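Local coordinates for hypothetical protein (ST2072) (Sulfolobus tokodaii, PDB 1VE0), which is of unknown function but binds zinc and belongs to the uncharacterised UPF0047 (YjbQ) family, at residues 47-52 against 115-120. Residues are numbered along the deposited sequence; the frame is centred on the assembly and turned at random.
Sequences AIIINE and ILLEFD
Ala47 and Ile49 pair with Leu117 and Ile115 through four backbone hydrogen bonds, two to each antiparallel pair. Ala47 N donates to Leu117 O at 2.9 Å, and Leu117 N returns to Ala47 O at 2.8 Å, almost straight at the hydrogen (176°). Ile49 N meets Ile115 O at 3.1 Å; Ile115 N meets Ile49 O at 2.9 Å. Ile48 and Leu116 form the non-hydrogen-bonded pair between them. The CA of Ile48 makes a weaker CA-H...O contact to Ile115 O.

The apolar contacts fall on both faces of the sheet. On the face of Ile49, Ile115 and Leu117, Ile49 CG1 lies 3.7 Å from Ile115 CB. Ile49 chi1 of 64° puts CG1 there, between the backbone N and carbonyl carbon, and leaves Ile49 CG2 anti to the carbonyl carbon, 3.8 Å from Leu117 CD1. Ile49 CD1 touches that same methyl, and the two side chains cross at about a right angle. Ala47 CB, on this face too, approaches Phe119 CE1. On the other face, Ile48 CD1 meets Leu116 CD1 at 3.9 Å.

Beyond the pairing, Ile115 CD1 touches the carbonyl oxygens of Asn51 and Glu52. Asn51 OD1 accepts from Glu52 N and from His87 of a second subunit. Glu52 is a zinc-binding residue of this protein; no zinc is bound to it in this chain, though its side chain lies about 4 Å from a zinc ion.

Strand 113-118 is the middle of a three-stranded antiparallel sheet, between 46-51 and 17-20. The Phe119 side chain touches helices 55-68 and 84-93; Ile115 touches the first and Ile49 the second. Ile48 instead meets Arg97 of strand 96-102.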
loop_
_atom_site.group_PDB
_atom_site.type_symbol
_atom_site.label_atom_id
_atom_site.label_comp_id
_atom_site.label_asym_id
_atom_site.label_seq_id
_atom_site.Cartn_x
_atom_site.Cartn_y
_atom_site.Cartn_z
ATOM N N ALA A 47 -2.071 -3.725 10.694
ATOM C CA ALA A 47 -2.036 -3.605 9.244
ATOM C C ALA A 47 -2.244 -4.937 8.537
ATOM O O ALA A 47 -2.258 -5.997 9.175
ATOM C CB ALA A 47 -0.713 -2.995 8.816
ATOM N N ILE A 48 -2.411 -4.869 7.215
ATOM C CA ILE A 48 -2.632 -6.054 6.382
ATOM C C ILE A 48 -1.515 -6.142 5.346
ATOM O O ILE A 48 -1.145 -5.137 4.742
ATOM C CB ILE A 48 -3.995 -5.974 5.598
ATOM C CG1 ILE A 48 -5.191 -5.971 6.567
ATOM C CG2 ILE A 48 -4.116 -7.141 4.617
ATOM C CD1 ILE A 48 -5.369 -7.257 7.383
ATOM N N ILE A 49 -0.959 -7.335 5.169
ATOM C CA ILE A 49 0.082 -7.560 4.173
ATOM C C ILE A 49 -0.279 -8.867 3.494
ATOM O O ILE A 49 -1.060 -9.643 4.050
ATOM C CB ILE A 49 1.510 -7.771 4.780
ATOM C CG1 ILE A 49 1.542 -9.056 5.626
ATOM C CG2 ILE A 49 1.932 -6.570 5.616
ATOM C CD1 ILE A 49 2.922 -9.402 6.163
ATOM N N ILE A 50 0.250 -9.081 2.289
ATOM C CA ILE A 50 0.052 -10.338 1.566
ATOM C C ILE A 50 1.459 -10.908 1.433
ATOM O O ILE A 50 2.282 -10.354 0.707
ATOM C CB ILE A 50 -0.499 -10.153 0.128
ATOM C CG1 ILE A 50 -1.773 -9.314 0.134
ATOM C CG2 ILE A 50 -0.784 -11.534 -0.503
ATOM C CD1 ILE A 50 -2.875 -9.861 1.017
ATOM N N ASN A 51 1.752 -11.996 2.143
ATOM C CA ASN A 51 3.073 -12.589 2.044
ATOM C C ASN A 51 3.111 -14.043 2.508
ATOM O O ASN A 51 2.073 -14.669 2.668
ATOM C CB ASN A 51 4.083 -11.734 2.814
ATOM C CG ASN A 51 5.429 -11.677 2.119
ATOM O OD1 ASN A 51 6.268 -12.555 2.305
ATOM N ND2 ASN A 51 5.630 -10.654 1.287
ATOM N N GLU A 52 4.303 -14.586 2.733
ATOM C CA GLU A 52 4.385 -15.989 3.134
ATOM C C GLU A 52 4.222 -16.159 4.639
ATOM O O GLU A 52 4.863 -15.467 5.430
ATOM C CB GLU A 52 5.708 -16.606 2.660
ATOM C CG GLU A 52 5.795 -18.111 2.901
ATOM C CD GLU A 52 7.106 -18.727 2.428
ATOM O OE1 GLU A 52 7.337 -19.919 2.719
ATOM O OE2 GLU A 52 7.899 -18.031 1.763
ATOM N N ILE A 115 -2.189 -11.828 5.620
ATOM C CA ILE A 115 -1.767 -11.769 7.012
ATOM C C ILE A 115 -2.123 -10.487 7.754
ATOM O O ILE A 115 -1.932 -9.388 7.229
ATOM C CB ILE A 115 -0.230 -11.953 7.083
ATOM C CG1 ILE A 115 0.147 -13.323 6.507
ATOM C CG2 ILE A 115 0.259 -11.786 8.515
ATOM C CD1 ILE A 115 1.596 -13.441 6.100
ATOM N N LEU A 116 -2.642 -10.625 8.976
ATOM C CA LEU A 116 -2.932 -9.438 9.789
ATOM C C LEU A 116 -1.740 -9.250 10.734
ATOM O O LEU A 116 -1.338 -10.187 11.409
ATOM C CB LEU A 116 -4.216 -9.615 10.611
ATOM C CG LEU A 116 -4.428 -8.613 11.764
ATOM C CD1 LEU A 116 -4.587 -7.205 11.226
ATOM C CD2 LEU A 116 -5.661 -9.004 12.549
ATOM N N LEU A 117 -1.167 -8.048 10.760
ATOM C CA LEU A 117 -0.033 -7.752 11.633
ATOM C C LEU A 117 -0.547 -6.829 12.729
ATOM O O LEU A 117 -1.132 -5.782 12.451
ATOM C CB LEU A 117 1.119 -7.079 10.857
ATOM C CG LEU A 117 1.862 -7.919 9.794
ATOM C CD1 LEU A 117 3.003 -7.077 9.197
ATOM C CD2 LEU A 117 2.441 -9.201 10.424
ATOM N N GLU A 118 -0.338 -7.247 13.972
ATOM C CA GLU A 118 -0.792 -6.526 15.159
ATOM C C GLU A 118 0.407 -5.895 15.856
ATOM O O GLU A 118 1.426 -6.551 16.061
ATOM C CB GLU A 118 -1.494 -7.531 16.086
ATOM C CG GLU A 118 -1.841 -7.049 17.489
ATOM C CD GLU A 118 -2.891 -5.968 17.502
ATOM O OE1 GLU A 118 -2.529 -4.798 17.249
ATOM O OE2 GLU A 118 -4.080 -6.291 17.758
ATOM N N PHE A 119 0.285 -4.620 16.216
ATOM C CA PHE A 119 1.362 -3.911 16.889
ATOM C C PHE A 119 0.895 -3.290 18.198
ATOM O O PHE A 119 1.686 -2.665 18.891
ATOM C CB PHE A 119 1.924 -2.806 15.983
ATOM C CG PHE A 119 2.274 -3.283 14.599
ATOM C CD1 PHE A 119 1.471 -2.949 13.513
ATOM C CD2 PHE A 119 3.378 -4.099 14.390
ATOM C CE1 PHE A 119 1.765 -3.425 12.238
ATOM C CE2 PHE A 119 3.679 -4.583 13.116
ATOM C CZ PHE A 119 2.870 -4.244 12.044
ATOM N N ASP A 120 -0.384 -3.458 18.526
ATOM C CA ASP A 120 -0.945 -2.889 19.753
ATOM C C ASP A 120 -1.964 -3.837 20.393
ATOM O O ASP A 120 -3.025 -3.400 20.851
ATOM C CB ASP A 120 -1.628 -1.546 19.452
ATOM C CG ASP A 120 -1.965 -0.757 20.721
ATOM O OD1 ASP A 120 -2.911 0.059 20.694
ATOM O OD2 ASP A 120 -1.272 -0.944 21.738
#